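Local coordinates for C-glycoside 3-oxidase (Microbacterium trichothecenolyticum, PDB 7DVE), which oxidises the C3 hydroxyl of the sugar in C-glycosides such as isoorientin and mangiferin, using FAD and releasing hydrogen peroxide, at residues S235-V240 with A248-T253; V12-S17 with A35-F40. One frame throughout, in Å; residues are numbered along the deposited sequence.

Interaction 1 of 2, residues S235-V240 with A248-T253; sequences SLVTRV and AGVVVT. With FAD (flavin-adenine dinucleotide), chain C.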
ATOM      1  N   SER A 235      16.302 -12.293  -2.007  1.00 70.27           N
ATOM      2  CA  SER A 235      16.423 -13.184  -0.857  1.00 71.52           C
ATOM      3  C   SER A 235      15.021 -13.604  -0.441  1.00 70.29           C
ATOM      4  O   SER A 235      14.274 -12.796   0.127  1.00 68.75           O
ATOM      5  CB  SER A 235      17.157 -12.503   0.293  1.00 67.73           C
ATOM      6  OG  SER A 235      18.513 -12.289  -0.057  1.00 72.50           O
ATOM      7  N   LEU A 236      14.664 -14.858  -0.725  1.00 69.82           N
ATOM      8  CA  LEU A 236      13.332 -15.360  -0.432  1.00 70.05           C
ATOM      9  C   LEU A 236      13.289 -15.985   0.954  1.00 71.86           C
ATOM     10  O   LEU A 236      14.086 -16.870   1.266  1.00 74.04           O
ATOM     11  CB  LEU A 236      12.900 -16.385  -1.477  1.00 71.41           C
ATOM     12  CG  LEU A 236      11.616 -17.161  -1.167  1.00 69.50           C
ATOM     13  CD1 LEU A 236      10.389 -16.252  -1.218  1.00 66.09           C
ATOM     14  CD2 LEU A 236      11.466 -18.326  -2.131  1.00 68.04           C
ATOM     15  N   VAL A 237      12.365 -15.522   1.778  1.00 69.44           N
ATOM     16  CA  VAL A 237      12.110 -16.136   3.073  1.00 69.53           C
ATOM     17  C   VAL A 237      11.056 -17.217   2.864  1.00 73.40           C
ATOM     18  O   VAL A 237       9.927 -16.924   2.453  1.00 72.41           O
ATOM     19  CB  VAL A 237      11.657 -15.095   4.111  1.00 68.45           C
ATOM     20  CG1 VAL A 237      11.294 -15.758   5.441  1.00 70.21           C
ATOM     21  CG2 VAL A 237      12.753 -14.064   4.335  1.00 67.11           C
ATOM     22  N   THR A 238      11.436 -18.475   3.120  1.00 71.59           N
ATOM     23  CA  THR A 238      10.529 -19.602   2.958  1.00 73.82           C
ATOM     24  C   THR A 238       9.888 -20.047   4.265  1.00 76.60           C
ATOM     25  O   THR A 238       8.868 -20.742   4.228  1.00 71.71           O
ATOM     26  CB  THR A 238      11.260 -20.793   2.333  1.00 74.06           C
ATOM     27  OG1 THR A 238      12.429 -21.085   3.102  1.00 81.17           O
ATOM     28  CG2 THR A 238      11.690 -20.468   0.926  1.00 73.02           C
ATOM     29  N   ARG A 239      10.434 -19.636   5.412  1.00 78.12           N
ATOM     30  CA  ARG A 239       9.941 -20.127   6.690  1.00 76.85           C
ATOM     31  C   ARG A 239      10.323 -19.163   7.808  1.00 75.67           C
ATOM     32  O   ARG A 239      11.437 -18.633   7.829  1.00 75.48           O
ATOM     33  CB  ARG A 239      10.505 -21.519   6.984  1.00 77.10           C
ATOM     34  CG  ARG A 239       9.629 -22.374   7.862  1.00 82.36           C
ATOM     35  CD  ARG A 239      10.311 -23.711   8.225  1.00 89.46           C
ATOM     36  NE  ARG A 239      11.165 -24.210   7.149  1.00 95.11           N
ATOM     37  CZ  ARG A 239      12.221 -24.996   7.324  1.00 98.76           C
ATOM     38  NH1 ARG A 239      12.592 -25.400   8.530  1.00 97.79           N
ATOM     39  NH2 ARG A 239      12.914 -25.400   6.260  1.00100.14           N
ATOM     40  N   VAL A 240       9.395 -18.955   8.735  1.00 76.46           N
ATOM     41  CA  VAL A 240       9.706 -18.362  10.029  1.00 77.16           C
ATOM     42  C   VAL A 240      10.086 -19.491  10.980  1.00 81.02           C
ATOM     43  O   VAL A 240       9.267 -20.371  11.272  1.00 79.99           O
ATOM     44  CB  VAL A 240       8.522 -17.561  10.583  1.00 76.87           C
ATOM     45  CG1 VAL A 240       8.857 -17.031  11.983  1.00 75.10           C
ATOM     46  CG2 VAL A 240       8.146 -16.421   9.627  1.00 72.92           C
ATOM     47  N   ALA A 248      12.008 -17.519  16.230  1.00 83.03           N
ATOM     48  CA  ALA A 248      13.420 -17.841  16.387  1.00 83.90           C
ATOM     49  C   ALA A 248      14.292 -17.422  15.221  1.00 82.55           C
ATOM     50  O   ALA A 248      15.507 -17.294  15.408  1.00 83.76           O
ATOM     51  CB  ALA A 248      13.610 -19.345  16.622  1.00 88.45           C
ATOM     52  N   GLY A 249      13.738 -17.207  14.035  1.00 81.40           N
ATOM     53  CA  GLY A 249      14.562 -16.744  12.935  1.00 79.22           C
ATOM     54  C   GLY A 249      13.800 -16.855  11.635  1.00 77.95           C
ATOM     55  O   GLY A 249      12.573 -16.929  11.631  1.00 77.99           O
ATOM     56  N   VAL A 250      14.551 -16.898  10.540  1.00 77.01           N
ATOM     57  CA  VAL A 250      13.980 -17.069   9.210  1.00 76.44           C
ATOM     58  C   VAL A 250      14.891 -17.983   8.408  1.00 79.60           C
ATOM     59  O   VAL A 250      16.087 -18.097   8.683  1.00 82.38           O
ATOM     60  CB  VAL A 250      13.773 -15.725   8.476  1.00 76.09           C
ATOM     61  CG1 VAL A 250      12.619 -14.962   9.091  1.00 74.05           C
ATOM     62  CG2 VAL A 250      15.059 -14.884   8.483  1.00 75.29           C
ATOM     63  N   VAL A 251      14.299 -18.685   7.447  1.00 79.15           N
ATOM     64  CA  VAL A 251      15.031 -19.445   6.437  1.00 81.16           C
ATOM     65  C   VAL A 251      15.060 -18.623   5.156  1.00 79.04           C
ATOM     66  O   VAL A 251      14.009 -18.241   4.627  1.00 75.09           O
ATOM     67  CB  VAL A 251      14.404 -20.828   6.199  1.00 82.51           C
ATOM     68  CG1 VAL A 251      15.382 -21.737   5.478  1.00 84.73           C
ATOM     69  CG2 VAL A 251      14.035 -21.449   7.529  1.00 84.60           C
ATOM     70  N   VAL A 252      16.265 -18.354   4.658  1.00 81.53           N
ATOM     71  CA  VAL A 252      16.478 -17.450   3.537  1.00 81.00           C
ATOM     72  C   VAL A 252      17.129 -18.230   2.409  1.00 82.61           C
ATOM     73  O   VAL A 252      18.162 -18.875   2.606  1.00 84.84           O
ATOM     74  CB  VAL A 252      17.352 -16.247   3.930  1.00 77.28           C
ATOM     75  CG1 VAL A 252      17.610 -15.383   2.711  1.00 79.24           C
ATOM     76  CG2 VAL A 252      16.681 -15.444   5.016  1.00 74.84           C
ATOM     77  N   THR A 253      16.537 -18.152   1.233  1.00 82.12           N
ATOM     78  CA  THR A 253      17.136 -18.684   0.025  1.00 86.50           C
ATOM     79  C   THR A 253      17.681 -17.534  -0.806  1.00 86.98           C
ATOM     80  O   THR A 253      16.980 -16.540  -1.045  1.00 81.59           O
ATOM     81  CB  THR A 253      16.111 -19.485  -0.772  1.00 86.45           C
ATOM     82  OG1 THR A 253      15.248 -20.178   0.143  1.00 86.99           O
ATOM     83  CG2 THR A 253      16.809 -20.481  -1.665  1.00 93.64           C
TER
HETATM   84  PA  FAD C 801       4.439  -4.095  -0.406  1.00 52.71           P
HETATM   85  O1A FAD C 801       3.857  -5.107  -1.320  1.00 53.98           O
HETATM   86  O2A FAD C 801       4.439  -2.672  -0.820  1.00 51.84           O
HETATM   87  O5B FAD C 801       5.930  -4.656  -0.157  1.00 55.82           O
HETATM   88  C5B FAD C 801       6.100  -5.994   0.318  1.00 52.77           C
HETATM   89  C4B FAD C 801       7.436  -6.531  -0.128  1.00 54.23           C
HETATM   90  O4B FAD C 801       7.538  -7.859   0.466  1.00 55.29           O
HETATM   91  C3B FAD C 801       7.464  -6.755  -1.653  1.00 56.76           C
HETATM   92  O3B FAD C 801       8.634  -6.101  -2.183  1.00 55.53           O
HETATM   93  C2B FAD C 801       7.610  -8.282  -1.735  1.00 54.00           C
HETATM   94  O2B FAD C 801       8.445  -8.680  -2.825  1.00 53.14           O
HETATM   95  C1B FAD C 801       8.323  -8.619  -0.441  1.00 56.53           C
HETATM   96  N9A FAD C 801       8.159 -10.079  -0.101  1.00 58.82           N
HETATM   97  C8A FAD C 801       6.950 -10.664  -0.074  1.00 57.00           C
HETATM   98  N7A FAD C 801       7.109 -11.948   0.265  1.00 58.51           N
HETATM   99  C5A FAD C 801       8.412 -12.173   0.444  1.00 61.01           C
HETATM  100  C6A FAD C 801       9.077 -13.280   0.805  1.00 63.10           C
HETATM  101  N6A FAD C 801       8.338 -14.369   1.015  1.00 63.88           N
HETATM  102  N1A FAD C 801      10.416 -13.302   0.952  1.00 63.15           N
HETATM  103  C2A FAD C 801      11.120 -12.120   0.715  1.00 63.43           C
HETATM  104  N3A FAD C 801      10.402 -10.965   0.351  1.00 60.31           N
HETATM  105  C4A FAD C 801       9.065 -11.016   0.223  1.00 60.47           C
HETATM  106  N1  FAD C 801      -1.507   3.003  -1.811  1.00 46.90           N
HETATM  107  C2  FAD C 801      -1.922   4.149  -1.155  1.00 48.94           C
HETATM  108  O2  FAD C 801      -2.010   4.111   0.067  1.00 47.44           O
HETATM  109  N3  FAD C 801      -2.242   5.306  -1.884  1.00 49.43           N
HETATM  110  C4  FAD C 801      -2.094   5.318  -3.289  1.00 46.34           C
HETATM  111  O4  FAD C 801      -2.356   6.348  -3.918  1.00 44.99           O
HETATM  112  C4X FAD C 801      -1.675   4.157  -3.931  1.00 47.60           C
HETATM  113  N5  FAD C 801      -1.566   4.080  -5.281  1.00 48.00           N
HETATM  114  C5X FAD C 801      -1.021   2.968  -5.853  1.00 47.91           C
HETATM  115  C6  FAD C 801      -0.766   2.919  -7.237  1.00 46.89           C
HETATM  116  C7  FAD C 801      -0.159   1.823  -7.838  1.00 47.81           C
HETATM  117  C7M FAD C 801       0.116   1.806  -9.363  1.00 47.59           C
HETATM  118  C8  FAD C 801       0.204   0.729  -7.050  1.00 47.10           C
HETATM  119  C8M FAD C 801       0.874  -0.494  -7.704  1.00 46.92           C
HETATM  120  C9  FAD C 801      -0.053   0.762  -5.672  1.00 48.01           C
HETATM  121  C9A FAD C 801      -0.670   1.871  -5.065  1.00 46.91           C
HETATM  122  N10 FAD C 801      -0.936   1.900  -3.739  1.00 48.35           N
HETATM  123  C10 FAD C 801      -1.385   3.021  -3.171  1.00 47.89           C
HETATM  124  C1' FAD C 801      -0.721   0.726  -2.845  1.00 47.91           C
HETATM  125  C2' FAD C 801       0.600   0.732  -2.065  1.00 49.69           C
HETATM  126  O2' FAD C 801       1.679   0.573  -3.001  1.00 49.02           O
HETATM  127  C3' FAD C 801       0.596  -0.392  -0.977  1.00 48.66           C
HETATM  128  O3' FAD C 801      -0.472  -0.166  -0.046  1.00 49.14           O
HETATM  129  C4' FAD C 801       1.887  -0.377  -0.156  1.00 50.60           C
HETATM  130  O4' FAD C 801       3.002  -0.535  -1.019  1.00 49.37           O
HETATM  131  C5' FAD C 801       1.884  -1.537   0.877  1.00 52.64           C
HETATM  132  O5' FAD C 801       3.180  -1.661   1.495  1.00 52.08           O
HETATM  133  P   FAD C 801       3.729  -3.029   2.164  1.00 53.84           P
HETATM  134  O1P FAD C 801       5.175  -2.944   2.507  1.00 54.13           O
HETATM  135  O2P FAD C 801       2.751  -3.359   3.223  1.00 54.87           O
HETATM  136  O3P FAD C 801       3.731  -4.187   1.034  1.00 54.12           O
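Leu236 and Thr253 are tied by two backbone hydrogen bonds: Thr253 N reaches Leu236 O at 2.8 Å in a nearly straight bond (173° at the hydrogen), and Leu236 N returns one to Thr253 O at 2.9 Å. Further along, Val251 serves two residues in turn, its O taking Thr238 N at 3.0 Å while its N gives to Arg239 O at 2.9 Å. CA-H...O contacts from Val237 to Val251 O and from Val252 to Leu236 O add to the ladder.

These are the arms of a beta hairpin, strands 235-243 and 246-254, which with strand 260-264 form a small antiparallel sheet; near its turn Ala248 and Gly249 both face Leu241 in a classic beta bulge. The outer edge of strand 235-243 reads the adenine of FAD. Val237 N donates to N1A at 3.1 Å, almost straight at 170°, and N6A gives a weak bond back to Val237 O, so the base is recognised by backbone atoms, with Leu236 CD1 lying close to N6A.

Apolar packing divides between the two faces. On one, Val237 CG1 comes within 3.9 Å of Val250 CB, and Val237 CG2 approaches Val252 CG2. On the other, Arg239 runs alongside Val251, pointing the same way, with its CB 3.6 Å from Val251 CG2; the bend at chi3 (-33°) brings the guanidinium round until that same methyl sits over the centre of one face. Separately, Thr238 sets its methyl CG2 against a hydroxyl oxygen, 3.7 Å from Thr253 OG1, the two side chains meeting at about a right angle.

Interaction 2 of 2, residues V12-S17 with A35-F40; sequences VAIVGS and ATIAMF. With FAD (flavin-adenine dinucleotide), chain C.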
ATOM      1  N   VAL A  12      16.809  -8.291  14.946  1.00 77.65           N
ATOM      2  CA  VAL A  12      15.532  -8.180  14.253  1.00 74.48           C
ATOM      3  C   VAL A  12      15.727  -8.559  12.791  1.00 75.94           C
ATOM      4  O   VAL A  12      16.611  -8.014  12.110  1.00 75.97           O
ATOM      5  CB  VAL A  12      14.930  -6.765  14.367  1.00 73.32           C
ATOM      6  CG1 VAL A  12      13.555  -6.721  13.700  1.00 69.56           C
ATOM      7  CG2 VAL A  12      14.821  -6.342  15.819  1.00 72.67           C
ATOM      8  N   ALA A  13      14.891  -9.477  12.310  1.00 71.25           N
ATOM      9  CA  ALA A  13      14.831  -9.821  10.897  1.00 71.03           C
ATOM     10  C   ALA A  13      13.488  -9.383  10.331  1.00 67.74           C
ATOM     11  O   ALA A  13      12.443  -9.646  10.928  1.00 68.44           O
ATOM     12  CB  ALA A  13      15.034 -11.319  10.679  1.00 70.89           C
ATOM     13  N   ILE A  14      13.530  -8.717   9.185  1.00 66.90           N
ATOM     14  CA  ILE A  14      12.366  -8.162   8.514  1.00 65.13           C
ATOM     15  C   ILE A  14      12.310  -8.801   7.141  1.00 65.88           C
ATOM     16  O   ILE A  14      13.312  -8.801   6.423  1.00 66.03           O
ATOM     17  CB  ILE A  14      12.462  -6.628   8.381  1.00 64.89           C
ATOM     18  CG1 ILE A  14      12.580  -5.945   9.759  1.00 64.37           C
ATOM     19  CG2 ILE A  14      11.296  -6.085   7.586  1.00 60.71           C
ATOM     20  CD1 ILE A  14      13.273  -4.607   9.702  1.00 62.82           C
ATOM     21  N   VAL A  15      11.162  -9.372   6.790  1.00 62.52           N
ATOM     22  CA  VAL A  15      10.913  -9.843   5.434  1.00 60.44           C
ATOM     23  C   VAL A  15       9.988  -8.836   4.761  1.00 59.97           C
ATOM     24  O   VAL A  15       8.971  -8.429   5.334  1.00 61.37           O
ATOM     25  CB  VAL A  15      10.367 -11.291   5.442  1.00 64.72           C
ATOM     26  CG1 VAL A  15       9.275 -11.455   6.440  1.00 62.10           C
ATOM     27  CG2 VAL A  15       9.877 -11.751   4.050  1.00 62.78           C
ATOM     28  N   GLY A  16      10.397  -8.341   3.598  1.00 58.77           N
ATOM     29  CA  GLY A  16       9.634  -7.309   2.934  1.00 56.98           C
ATOM     30  C   GLY A  16      10.267  -5.935   3.007  1.00 59.56           C
ATOM     31  O   GLY A  16      10.689  -5.496   4.083  1.00 61.13           O
ATOM     32  N   SER A  17      10.325  -5.225   1.876  1.00 57.68           N
ATOM     33  CA  SER A  17      11.043  -3.958   1.844  1.00 57.58           C
ATOM     34  C   SER A  17      10.175  -2.811   1.330  1.00 56.04           C
ATOM     35  O   SER A  17      10.704  -1.794   0.892  1.00 54.59           O
ATOM     36  CB  SER A  17      12.309  -4.091   1.006  1.00 54.89           C
ATOM     37  OG  SER A  17      11.998  -3.989  -0.366  1.00 57.00           O
ATOM     38  N   ALA A  35      20.713  -2.155  17.941  1.00 81.38           N
ATOM     39  CA  ALA A  35      20.218  -3.441  17.478  1.00 83.64           C
ATOM     40  C   ALA A  35      20.657  -3.719  16.047  1.00 82.55           C
ATOM     41  O   ALA A  35      20.617  -2.836  15.189  1.00 82.58           O
ATOM     42  CB  ALA A  35      18.690  -3.467  17.550  1.00 82.23           C
ATOM     43  N   THR A  36      21.062  -4.962  15.788  1.00 81.67           N
ATOM     44  CA  THR A  36      21.343  -5.383  14.424  1.00 79.63           C
ATOM     45  C   THR A  36      20.050  -5.783  13.727  1.00 79.20           C
ATOM     46  O   THR A  36      19.166  -6.392  14.337  1.00 79.00           O
ATOM     47  CB  THR A  36      22.330  -6.541  14.404  1.00 81.43           C
ATOM     48  OG1 THR A  36      21.860  -7.593  15.266  1.00 83.20           O
ATOM     49  CG2 THR A  36      23.686  -6.058  14.887  1.00 80.57           C
ATOM     50  N   ILE A  37      19.942  -5.418  12.447  1.00 76.39           N
ATOM     51  CA  ILE A  37      18.706  -5.536  11.686  1.00 74.57           C
ATOM     52  C   ILE A  37      19.042  -6.082  10.302  1.00 75.29           C
ATOM     53  O   ILE A  37      19.864  -5.503   9.581  1.00 75.92           O
ATOM     54  CB  ILE A  37      17.983  -4.182  11.551  1.00 76.35           C
ATOM     55  CG1 ILE A  37      17.728  -3.557  12.927  1.00 77.47           C
ATOM     56  CG2 ILE A  37      16.684  -4.345  10.754  1.00 71.62           C
ATOM     57  CD1 ILE A  37      17.447  -2.060  12.880  1.00 71.63           C
ATOM     58  N   ALA A  38      18.403  -7.179   9.916  1.00 73.40           N
ATOM     59  CA  ALA A  38      18.552  -7.705   8.566  1.00 71.84           C
ATOM     60  C   ALA A  38      17.203  -7.659   7.863  1.00 68.82           C
ATOM     61  O   ALA A  38      16.191  -8.075   8.431  1.00 71.00           O
ATOM     62  CB  ALA A  38      19.106  -9.134   8.580  1.00 70.39           C
ATOM     63  N   MET A  39      17.185  -7.155   6.637  1.00 68.07           N
ATOM     64  CA  MET A  39      15.971  -7.072   5.838  1.00 67.07           C
ATOM     65  C   MET A  39      16.164  -7.939   4.607  1.00 66.48           C
ATOM     66  O   MET A  39      17.182  -7.814   3.922  1.00 66.62           O
ATOM     67  CB  MET A  39      15.661  -5.628   5.438  1.00 64.58           C
ATOM     68  CG  MET A  39      14.429  -5.469   4.566  1.00 62.89           C
ATOM     69  SD  MET A  39      14.141  -3.739   4.050  1.00 62.75           S
ATOM     70  CE  MET A  39      12.999  -3.180   5.309  1.00 61.99           C
ATOM     71  N   PHE A  40      15.205  -8.833   4.355  1.00 64.85           N
ATOM     72  CA  PHE A  40      15.230  -9.768   3.244  1.00 65.25           C
ATOM     73  C   PHE A  40      14.070  -9.460   2.306  1.00 65.08           C
ATOM     74  O   PHE A  40      12.918  -9.362   2.746  1.00 65.35           O
ATOM     75  CB  PHE A  40      15.175 -11.210   3.752  1.00 65.44           C
ATOM     76  CG  PHE A  40      16.216 -11.507   4.793  1.00 67.46           C
ATOM     77  CD1 PHE A  40      17.525 -11.781   4.423  1.00 68.93           C
ATOM     78  CD2 PHE A  40      15.896 -11.480   6.141  1.00 66.44           C
ATOM     79  CE1 PHE A  40      18.498 -12.036   5.375  1.00 70.52           C
ATOM     80  CE2 PHE A  40      16.858 -11.730   7.097  1.00 69.45           C
ATOM     81  CZ  PHE A  40      18.167 -12.010   6.712  1.00 71.47           C
TER
HETATM   82  PA  FAD C 801       4.439  -4.095  -0.406  1.00 52.71           P
HETATM   83  O1A FAD C 801       3.857  -5.107  -1.320  1.00 53.98           O
HETATM   84  O2A FAD C 801       4.439  -2.672  -0.820  1.00 51.84           O
HETATM   85  O5B FAD C 801       5.930  -4.656  -0.157  1.00 55.82           O
HETATM   86  C5B FAD C 801       6.100  -5.994   0.318  1.00 52.77           C
HETATM   87  C4B FAD C 801       7.436  -6.531  -0.128  1.00 54.23           C
HETATM   88  O4B FAD C 801       7.538  -7.859   0.466  1.00 55.29           O
HETATM   89  C3B FAD C 801       7.464  -6.755  -1.653  1.00 56.76           C
HETATM   90  O3B FAD C 801       8.634  -6.101  -2.183  1.00 55.53           O
HETATM   91  C2B FAD C 801       7.610  -8.282  -1.735  1.00 54.00           C
HETATM   92  O2B FAD C 801       8.445  -8.680  -2.825  1.00 53.14           O
HETATM   93  C1B FAD C 801       8.323  -8.619  -0.441  1.00 56.53           C
HETATM   94  N9A FAD C 801       8.159 -10.079  -0.101  1.00 58.82           N
HETATM   95  C8A FAD C 801       6.950 -10.664  -0.074  1.00 57.00           C
HETATM   96  N7A FAD C 801       7.109 -11.948   0.265  1.00 58.51           N
HETATM   97  C5A FAD C 801       8.412 -12.173   0.444  1.00 61.01           C
HETATM   98  C6A FAD C 801       9.077 -13.280   0.805  1.00 63.10           C
HETATM   99  N6A FAD C 801       8.338 -14.369   1.015  1.00 63.88           N
HETATM  100  N1A FAD C 801      10.416 -13.302   0.952  1.00 63.15           N
HETATM  101  C2A FAD C 801      11.120 -12.120   0.715  1.00 63.43           C
HETATM  102  N3A FAD C 801      10.402 -10.965   0.351  1.00 60.31           N
HETATM  103  C4A FAD C 801       9.065 -11.016   0.223  1.00 60.47           C
HETATM  104  N1  FAD C 801      -1.507   3.003  -1.811  1.00 46.90           N
HETATM  105  C2  FAD C 801      -1.922   4.149  -1.155  1.00 48.94           C
HETATM  106  O2  FAD C 801      -2.010   4.111   0.067  1.00 47.44           O
HETATM  107  N3  FAD C 801      -2.242   5.306  -1.884  1.00 49.43           N
HETATM  108  C4  FAD C 801      -2.094   5.318  -3.289  1.00 46.34           C
HETATM  109  O4  FAD C 801      -2.356   6.348  -3.918  1.00 44.99           O
HETATM  110  C4X FAD C 801      -1.675   4.157  -3.931  1.00 47.60           C
HETATM  111  N5  FAD C 801      -1.566   4.080  -5.281  1.00 48.00           N
HETATM  112  C5X FAD C 801      -1.021   2.968  -5.853  1.00 47.91           C
HETATM  113  C6  FAD C 801      -0.766   2.919  -7.237  1.00 46.89           C
HETATM  114  C7  FAD C 801      -0.159   1.823  -7.838  1.00 47.81           C
HETATM  115  C7M FAD C 801       0.116   1.806  -9.363  1.00 47.59           C
HETATM  116  C8  FAD C 801       0.204   0.729  -7.050  1.00 47.10           C
HETATM  117  C8M FAD C 801       0.874  -0.494  -7.704  1.00 46.92           C
HETATM  118  C9  FAD C 801      -0.053   0.762  -5.672  1.00 48.01           C
HETATM  119  C9A FAD C 801      -0.670   1.871  -5.065  1.00 46.91           C
HETATM  120  N10 FAD C 801      -0.936   1.900  -3.739  1.00 48.35           N
HETATM  121  C10 FAD C 801      -1.385   3.021  -3.171  1.00 47.89           C
HETATM  122  C1' FAD C 801      -0.721   0.726  -2.845  1.00 47.91           C
HETATM  123  C2' FAD C 801       0.600   0.732  -2.065  1.00 49.69           C
HETATM  124  O2' FAD C 801       1.679   0.573  -3.001  1.00 49.02           O
HETATM  125  C3' FAD C 801       0.596  -0.392  -0.977  1.00 48.66           C
HETATM  126  O3' FAD C 801      -0.472  -0.166  -0.046  1.00 49.14           O
HETATM  127  C4' FAD C 801       1.887  -0.377  -0.156  1.00 50.60           C
HETATM  128  O4' FAD C 801       3.002  -0.535  -1.019  1.00 49.37           O
HETATM  129  C5' FAD C 801       1.884  -1.537   0.877  1.00 52.64           C
HETATM  130  O5' FAD C 801       3.180  -1.661   1.495  1.00 52.08           O
HETATM  131  P   FAD C 801       3.729  -3.029   2.164  1.00 53.84           P
HETATM  132  O1P FAD C 801       5.175  -2.944   2.507  1.00 54.13           O
HETATM  133  O2P FAD C 801       2.751  -3.359   3.223  1.00 54.87           O
HETATM  134  O3P FAD C 801       3.731  -4.187   1.034  1.00 54.12           O
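Ile14 O is held by two neighbours at once: Phe40 N donates a hydrogen bond to it at 2.8 Å. Met39 CA adds a CA-H...O contact to Ile14 O, 3.2 Å from carbon to oxygen. Ile14 N in turn gives to Ala38 O, so this one residue bonds on both sides of Met39, as parallel strands require. Val12 does the same around Ile37 with Thr36 O and Ala38 N, and Gly16 N closes the row on Phe40 O at 2.9 Å.

On the face carrying Ile14, Ile37 and Met39, Ile14 CD1 meets Ile37 CG2 at 3.6 Å, the two side chains slanting past each other. Met39 leaves the strand fully extended through chi1 (178°) and chi2, then bends at chi3 (-94°); this sets SD 3.6 Å from Ser17 CB and lays CE against Gly16 O at 3.5 Å. With an alanine here, CG, SD and CE would be gone, and a gap would probably open beside Gly16 O and Ser17 CB, leaving the turn that passes the FAD ribose less firmly placed. On the opposite face Ala13 CB touches the Phe40 ring at its edge, 4.0 Å from CE2.

Gly16 CA passes 3.3 Å from FAD O4B, and a side chain there would run into the ribose; Ser17 OG is bonded to Glu41 and Gly122. This glycine opens what looks like the GxGxxG turn of a Rossmann-type dinucleotide fold, in which a beta-alpha-beta crossover runs from strand 12-15 through helix 19-31 to strand 37-40. In the five-stranded parallel sheet, strand 267-270 flanks 12-15, strand 229-232 flanks 37-40, and helix 490-510 packs on Val12.

Interactions 1 and 2 have centres about 11 Å apart and pack directly on each other: Val237 CG2 of the hairpin rests 3.7 Å from Val15 CG2 and 3.8 Å from Phe40 CB, while Val252 CG2 lies 3.8 Å from Phe40 CD1. The hairpin thus lies against one face of the Rossmann-type sheet, and a backbone bond from Ser235 to Glu41, just past strand 37-40, joins them. Together they hold the adenosine end of FAD: Val237 bonds to the base through its backbone, and Val15 CG2 stands 3.5 Å from FAD N1A. The reactive flavin is remote, at the other end of the extended cofactor, so both contacts anchor FAD away from the site of sugar oxidation.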